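Local coordinates for hypothetical protein DUF871 (Enterococcus faecalis, PDB 2P0O) that is of unknown function but is probably a 6-phospho-N-acetylmuramidase, with a TIM barrel joined to a cyclophilin-like domain, at residues A[175-179]-A[192-198]; A[104-108]-A[127-131]; A[301-305]-A[333-338]. One frame throughout, in Å; residues are numbered along the deposited sequence.

Interaction 1. Residues A[175-179]-A[192-198]; sequences FTFVP and LPTLEKH
Leu-192 meets Pro-179, the residue just past the end of barrel strand 173-178, whose CB lies 3.6 Å from the Leu-192 backbone N. The leucine's own side chain heads away from the strand, and its N-H is held by Asp-223. Pro-193 follows with a ring-to-ring contact: the two proline rings cross at about a right angle, with CB of Pro-193 3.7 Å from CD of Pro-179.

Thr-194 makes the direct polar link. With chi1 at -66°, OG1 of Thr-194 lies 3.0 Å from N of Phe-177 and accepts its N-H at an angle of 153°. The same oxygen lies at the ring edge of Phe-177, near the ring plane, and is also hydrogen-bonded to the carbonyl of Asn-146, so two backbone groups fix the hydroxyl.

At Leu-195 and His-198 a water takes over. It donates to O of Phe-177 at 2.7 Å, accepts from N of Leu-195, and sits in the imidazole plane 2.9 Å from ND1 of His-198. The histidine's CB rests 4.0 Å from CD of Pro-179.

The loop thus covers the C-terminal end of strand 173-178, the seventh of eight in the TIM barrel. That strand hydrogen-bonds to strand 218-221 through Thr-176 and Val-178, while Leu-210 of helix 203-212 and Phe-160 of helix 157-169 pack against Thr-176.

Interaction 2. Residues A[104-108]-A[127-131]; sequences IEQMA and EVAEL
Ile-104 is the side chain that fills the space between these two helices, and its branches divide among three residues, Glu-130 being touched by more than one of them. CG2 lies 3.6 Å from CG of Leu-131, and also touches the aliphatic part of Glu-130. CD1, at the end of the longer branch, reaches CB of Glu-127 at 3.8 Å, the two side chains crossing at about a right angle. Glu-130 is stretched out straight (chi1 -172°, chi2 180°), which carries its carboxylate obliquely across the isoleucine, OE1 3.5 Å from CB of Ile-104.

Further along, Leu-131 continues the contact. Its CD2 comes within 4.1 Å of CB of Ala-108, and selenomethionine Met-107 bends at its last torsion to bring CE to the same CD2 of Leu-131. No direct hydrogen bond joins the segments; the contact is mainly aliphatic, with the Glu-130 carboxylate lying against Ile-104.

These are neighbouring outer helices of the TIM barrel, 104-111 and 125-133, linked by strand 115-119 in the repeated beta-alpha succession. Their short segments approach to 9.6 Å between axes and cross at -47°, the nearest CA atoms being those of Ala-108 and Leu-131.

Polar groups lie at the margin. A water donates to OE2 of Glu-130 at 2.6 Å and accepts from N of Glu-105 at a longer 3.2 Å, tying the carboxylate to the first turn of the other helix. Glu-127 turns its OE1 back to the backbone N of Thr-124, near the start of its own helix. On the inner side, Met-107 rests on Ile-116 and Leu-118 of strand 115-119.

Interaction 3. Residues A[301-305]-A[333-338]; sequences PVGTV and NTITRI
Arg-337 reaches Val-302 on an extended side chain: CG stands opposite the backbone N (chi1 -162°), and the chain runs straight on to NE. This carries the guanidinium across the type II turn Pro-301 to Thr-304, which leads into an antiparallel strand pair with a classic beta bulge, in the four-stranded sheet of the C-terminal domain.

Two nitrogens grip one oxygen there. NH2 and NE of Arg-337 donate to O of Val-302 at 2.8 and 2.9 Å, the NH2 bond lying in the carbonyl plane on a lone pair and the NE bond tilted from it. CG of Pro-301 sits over the centre of one guanidinium face. The turn is braced from within, since O of Pro-301 accepts hydrogen bonds from N and OG1 of Thr-304.

Gly-303 has a positive phi (103°), as the third residue of a type II turn commonly does, and its O accepts a hydrogen bond from N of Ile-338 at 2.9 Å. CG1 of Ile-338 and CG of Arg-337 pack against this glycine. Thr-304 and Arg-337 then form a non-hydrogen-bonded pair, and Val-305 and Thr-336 a hydrogen-bonded one in which Val-305 N donates to Thr-336 O at 2.8 Å.

At the bulge, Ile-335 and Thr-336 both face Val-305. Val-305 and Thr-336 lie side by side, pointing the same way, and touch helix 255-258 at Ile-258 and Leu-255, while OG1 of Thr-336 is hydrogen-bonded to O of Ala-248. The carbonyl O of Val-305 accepts from N of Ile-335 at 2.8 Å, nearly in line with its C=O bond, and from N of Thr-336 only weakly, at 3.4 Å.

In the fold
Interactions 1 and 2 belong to the same TIM barrel, yet at different depths: interaction 1 is buried at a strand end, whereas interaction 2 lies between two outer helices and is only partly buried. Interaction 3, in the other domain, is also buried, though its arginine and part of its turn are partly exposed; its centre is about 54 Å from that of interaction 2, across the centre of the chain. No two contacts share a helix or strand. The chemistry follows the setting: a loop meets a strand through one hydroxyl and a bridging water, helices through aliphatic groups with a water at the margin, and paired strands through backbone hydrogen bonds reinforced by an arginine.

Interaction 1. Residues A[175-179]-A[192-198]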
# COMPACT_ATOMS: atom_id res chain seq x y z
N PHE A 175 10.23 -6.47 -1.94
CA PHE A 175 9.04 -6.36 -1.12
C PHE A 175 9.27 -5.23 -0.10
O PHE A 175 10.36 -5.10 0.50
CB PHE A 175 8.81 -7.67 -0.34
CG PHE A 175 8.17 -8.79 -1.14
CD1 PHE A 175 8.83 -9.36 -2.20
CD2 PHE A 175 6.92 -9.29 -0.78
CE1 PHE A 175 8.24 -10.40 -2.93
CE2 PHE A 175 6.33 -10.35 -1.48
CZ PHE A 175 6.98 -10.89 -2.57
N THR A 176 8.22 -4.46 0.15
CA THR A 176 8.31 -3.29 1.00
C THR A 176 7.02 -3.17 1.82
O THR A 176 5.97 -3.73 1.45
CB THR A 176 8.52 -2.03 0.14
OG1 THR A 176 8.71 -0.90 1.00
CG2 THR A 176 7.31 -1.75 -0.74
N PHE A 177 7.08 -2.41 2.91
CA PHE A 177 5.92 -2.17 3.73
C PHE A 177 5.38 -0.74 3.58
O PHE A 177 6.11 0.19 3.24
CB PHE A 177 6.23 -2.40 5.22
CG PHE A 177 6.53 -3.84 5.56
CD1 PHE A 177 5.50 -4.75 5.81
CD2 PHE A 177 7.85 -4.27 5.63
CE1 PHE A 177 5.77 -6.07 6.14
CE2 PHE A 177 8.15 -5.60 5.99
CZ PHE A 177 7.10 -6.51 6.22
N VAL A 178 4.09 -0.58 3.88
CA VAL A 178 3.55 0.73 4.18
C VAL A 178 2.91 0.59 5.56
O VAL A 178 2.53 -0.52 5.95
CB VAL A 178 2.52 1.23 3.11
CG1 VAL A 178 3.21 1.49 1.76
CG2 VAL A 178 1.34 0.25 2.94
N PRO A 179 2.72 1.72 6.27
CA PRO A 179 2.06 1.62 7.57
C PRO A 179 0.55 1.42 7.39
O PRO A 179 0.00 1.66 6.30
CB PRO A 179 2.37 2.97 8.22
CG PRO A 179 2.46 3.93 7.05
CD PRO A 179 3.07 3.11 5.91
N LEU A 192 4.05 1.39 10.97
CA LEU A 192 5.22 0.59 10.57
C LEU A 192 5.52 0.81 9.10
O LEU A 192 5.32 -0.09 8.26
CB LEU A 192 4.98 -0.90 10.84
CG LEU A 192 4.65 -1.29 12.30
CD1 LEU A 192 4.49 -2.80 12.49
CD2 LEU A 192 5.66 -0.78 13.31
N PRO A 193 6.04 2.00 8.78
CA PRO A 193 6.41 2.21 7.40
C PRO A 193 7.80 1.66 7.13
O PRO A 193 8.59 1.48 8.05
CB PRO A 193 6.45 3.74 7.30
CG PRO A 193 6.98 4.16 8.66
CD PRO A 193 6.37 3.17 9.64
N THR A 194 8.10 1.40 5.87
CA THR A 194 9.48 1.30 5.41
C THR A 194 10.08 2.69 5.16
O THR A 194 11.17 2.96 5.62
CB THR A 194 9.54 0.44 4.12
OG1 THR A 194 9.18 -0.90 4.43
CG2 THR A 194 10.92 0.45 3.51
N LEU A 195 9.41 3.53 4.39
CA LEU A 195 9.94 4.83 4.00
C LEU A 195 9.44 5.84 4.98
O LEU A 195 8.24 5.88 5.27
CB LEU A 195 9.51 5.22 2.59
CG LEU A 195 10.20 4.44 1.45
CD1 LEU A 195 9.24 4.22 0.31
CD2 LEU A 195 11.43 5.13 0.93
N GLU A 196 10.34 6.65 5.51
CA GLU A 196 9.93 7.65 6.51
C GLU A 196 8.91 8.65 5.95
O GLU A 196 8.11 9.16 6.71
CB GLU A 196 11.14 8.42 7.06
CG GLU A 196 10.86 9.19 8.41
CD GLU A 196 10.23 8.31 9.49
OE1 GLU A 196 10.46 7.06 9.52
OE2 GLU A 196 9.47 8.86 10.31
N LYS A 197 8.97 8.97 4.65
CA LYS A 197 8.00 9.91 4.08
C LYS A 197 6.55 9.38 4.17
O LYS A 197 5.60 10.12 3.98
CB LYS A 197 8.36 10.25 2.63
CG LYS A 197 8.19 9.04 1.69
CD LYS A 197 8.38 9.47 0.20
CE LYS A 197 8.35 8.21 -0.67
NZ LYS A 197 8.58 8.50 -2.09
N HIS A 198 6.38 8.09 4.46
CA HIS A 198 5.05 7.55 4.61
C HIS A 198 4.50 7.62 6.02
O HIS A 198 3.37 7.22 6.26
CB HIS A 198 5.00 6.13 4.08
CG HIS A 198 5.10 6.06 2.59
ND1 HIS A 198 5.52 4.94 1.92
CD2 HIS A 198 4.85 6.99 1.64
CE1 HIS A 198 5.52 5.17 0.62
NE2 HIS A 198 5.13 6.42 0.42
O HOH W 1 6.71 2.83 3.48

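Interaction 2. Residues A[104-108]-A[127-131]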
# COMPACT_ATOMS: atom_id res chain seq x y z
N ILE A 104 23.44 -19.76 4.11
CA ILE A 104 23.12 -19.40 2.73
C ILE A 104 22.87 -20.68 1.92
O ILE A 104 21.95 -20.72 1.08
CB ILE A 104 24.26 -18.56 2.10
CG1 ILE A 104 24.35 -17.17 2.77
CG2 ILE A 104 24.10 -18.43 0.61
CD1 ILE A 104 23.20 -16.23 2.47
N GLU A 105 23.67 -21.70 2.20
CA GLU A 105 23.55 -23.00 1.56
C GLU A 105 22.22 -23.71 1.82
O GLU A 105 21.62 -24.27 0.90
CB GLU A 105 24.72 -23.89 1.98
CG GLU A 105 24.74 -25.23 1.27
CD GLU A 105 25.65 -26.24 1.95
OE1 GLU A 105 26.50 -25.83 2.79
OE2 GLU A 105 25.53 -27.45 1.64
N GLN A 106 21.79 -23.71 3.08
CA GLN A 106 20.49 -24.26 3.44
C GLN A 106 19.39 -23.52 2.69
O GLN A 106 18.45 -24.12 2.15
CB GLN A 106 20.26 -24.14 4.94
CG GLN A 106 21.00 -25.19 5.75
CD GLN A 106 20.98 -24.86 7.21
OE1 GLN A 106 21.44 -23.80 7.62
NE2 GLN A 106 20.41 -25.75 8.01
N MSE A 107 19.55 -22.20 2.65
CA MSE A 107 18.61 -21.31 2.02
C MSE A 107 18.48 -21.54 0.52
O MSE A 107 17.37 -21.49 -0.00
CB MSE A 107 19.00 -19.87 2.30
CG MSE A 107 18.44 -19.38 3.61
SE MSE A 107 18.97 -17.52 4.06
CE MSE A 107 19.27 -16.81 2.26
N ALA A 108 19.60 -21.77 -0.14
CA ALA A 108 19.62 -22.08 -1.57
C ALA A 108 18.83 -23.36 -1.85
O ALA A 108 17.91 -23.36 -2.67
CB ALA A 108 21.05 -22.20 -2.07
N GLU A 127 26.95 -12.87 -0.42
CA GLU A 127 25.88 -13.80 -0.07
C GLU A 127 25.04 -14.16 -1.30
O GLU A 127 24.69 -15.32 -1.49
CB GLU A 127 25.00 -13.21 1.04
CG GLU A 127 25.74 -12.99 2.35
CD GLU A 127 24.96 -12.16 3.38
OE1 GLU A 127 24.29 -11.16 3.02
OE2 GLU A 127 25.04 -12.52 4.56
N VAL A 128 24.76 -13.16 -2.13
CA VAL A 128 24.04 -13.35 -3.39
C VAL A 128 24.86 -14.23 -4.34
O VAL A 128 24.31 -15.07 -5.04
CB VAL A 128 23.68 -12.00 -4.07
CG1 VAL A 128 22.88 -12.23 -5.34
CG2 VAL A 128 22.89 -11.13 -3.15
N ALA A 129 26.18 -14.04 -4.34
CA ALA A 129 27.08 -14.85 -5.13
C ALA A 129 27.16 -16.29 -4.60
O ALA A 129 27.43 -17.25 -5.35
CB ALA A 129 28.47 -14.20 -5.18
N GLU A 130 26.91 -16.45 -3.29
CA GLU A 130 26.98 -17.79 -2.68
C GLU A 130 25.72 -18.60 -2.99
O GLU A 130 25.79 -19.80 -3.25
CB GLU A 130 27.20 -17.66 -1.17
CG GLU A 130 27.47 -18.99 -0.46
CD GLU A 130 27.68 -18.83 1.04
OE1 GLU A 130 27.58 -17.69 1.56
OE2 GLU A 130 27.95 -19.86 1.70
N LEU A 131 24.59 -17.90 -2.99
CA LEU A 131 23.30 -18.45 -3.42
C LEU A 131 23.32 -18.91 -4.88
O LEU A 131 22.74 -19.94 -5.20
CB LEU A 131 22.20 -17.41 -3.24
CG LEU A 131 21.73 -17.09 -1.82
CD1 LEU A 131 21.07 -15.71 -1.78
CD2 LEU A 131 20.82 -18.18 -1.28
O HOH W 2 26.57 -21.21 3.37

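Interaction 3. Residues A[301-305]-A[333-338]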
# COMPACT_ATOMS: atom_id res chain seq x y z
N PRO A 301 -4.88 26.98 -3.10
CA PRO A 301 -3.81 26.11 -2.59
C PRO A 301 -3.97 24.67 -3.07
O PRO A 301 -5.06 24.28 -3.56
CB PRO A 301 -3.90 26.25 -1.05
CG PRO A 301 -5.30 26.74 -0.79
CD PRO A 301 -5.64 27.61 -2.00
N VAL A 302 -2.90 23.91 -3.00
CA VAL A 302 -2.91 22.52 -3.47
C VAL A 302 -4.18 21.79 -3.00
O VAL A 302 -4.53 21.81 -1.83
CB VAL A 302 -1.58 21.74 -3.12
CG1 VAL A 302 -1.26 21.78 -1.63
CG2 VAL A 302 -1.66 20.30 -3.63
N GLY A 303 -4.89 21.21 -3.95
CA GLY A 303 -6.09 20.40 -3.64
C GLY A 303 -7.37 21.13 -3.92
O GLY A 303 -8.43 20.54 -3.86
N THR A 304 -7.28 22.42 -4.25
CA THR A 304 -8.44 23.25 -4.54
C THR A 304 -9.18 22.77 -5.79
O THR A 304 -8.58 22.58 -6.86
CB THR A 304 -8.09 24.78 -4.58
OG1 THR A 304 -7.61 25.21 -3.29
CG2 THR A 304 -9.33 25.63 -4.91
N VAL A 305 -10.48 22.53 -5.62
CA VAL A 305 -11.38 22.19 -6.73
C VAL A 305 -12.07 23.43 -7.26
O VAL A 305 -12.75 24.17 -6.52
CB VAL A 305 -12.45 21.16 -6.29
CG1 VAL A 305 -13.25 20.66 -7.48
CG2 VAL A 305 -11.80 20.01 -5.53
N ASN A 333 -13.90 30.05 -10.35
CA ASN A 333 -14.58 29.86 -9.06
C ASN A 333 -13.91 28.78 -8.23
O ASN A 333 -13.55 27.70 -8.75
CB ASN A 333 -16.04 29.48 -9.27
CG ASN A 333 -16.87 30.62 -9.84
OD1 ASN A 333 -16.45 31.78 -9.86
ND2 ASN A 333 -18.06 30.28 -10.30
N THR A 334 -13.74 29.05 -6.94
CA THR A 334 -13.19 28.05 -6.04
C THR A 334 -14.36 27.41 -5.33
O THR A 334 -15.16 28.12 -4.72
CB THR A 334 -12.22 28.69 -5.02
OG1 THR A 334 -12.81 29.90 -4.53
CG2 THR A 334 -10.91 29.05 -5.71
N ILE A 335 -14.46 26.09 -5.42
CA ILE A 335 -15.68 25.38 -4.97
C ILE A 335 -15.44 24.69 -3.65
O ILE A 335 -16.20 24.86 -2.71
CB ILE A 335 -16.13 24.26 -5.98
CG1 ILE A 335 -16.14 24.76 -7.43
CG2 ILE A 335 -17.49 23.64 -5.54
CD1 ILE A 335 -16.99 26.01 -7.60
N THR A 336 -14.41 23.87 -3.58
CA THR A 336 -14.09 23.19 -2.34
C THR A 336 -12.62 22.77 -2.45
O THR A 336 -11.93 23.21 -3.38
CB THR A 336 -15.07 21.99 -2.08
OG1 THR A 336 -14.66 21.29 -0.92
CG2 THR A 336 -15.09 20.99 -3.24
N ARG A 337 -12.17 21.94 -1.52
CA ARG A 337 -10.80 21.49 -1.46
C ARG A 337 -10.73 20.01 -1.08
O ARG A 337 -11.46 19.58 -0.19
CB ARG A 337 -10.05 22.31 -0.41
CG ARG A 337 -8.53 22.21 -0.58
CD ARG A 337 -7.78 23.21 0.29
NE ARG A 337 -6.35 22.97 0.12
CZ ARG A 337 -5.39 23.40 0.94
NH1 ARG A 337 -5.68 24.16 2.01
NH2 ARG A 337 -4.13 23.07 0.68
N ILE A 338 -9.84 19.24 -1.72
CA ILE A 338 -9.54 17.88 -1.28
C ILE A 338 -9.10 17.82 0.17
O ILE A 338 -8.26 18.59 0.59
CB ILE A 338 -8.38 17.23 -2.11
CG1 ILE A 338 -8.65 17.35 -3.63
CG2 ILE A 338 -8.13 15.77 -1.63
CD1 ILE A 338 -9.90 16.57 -4.10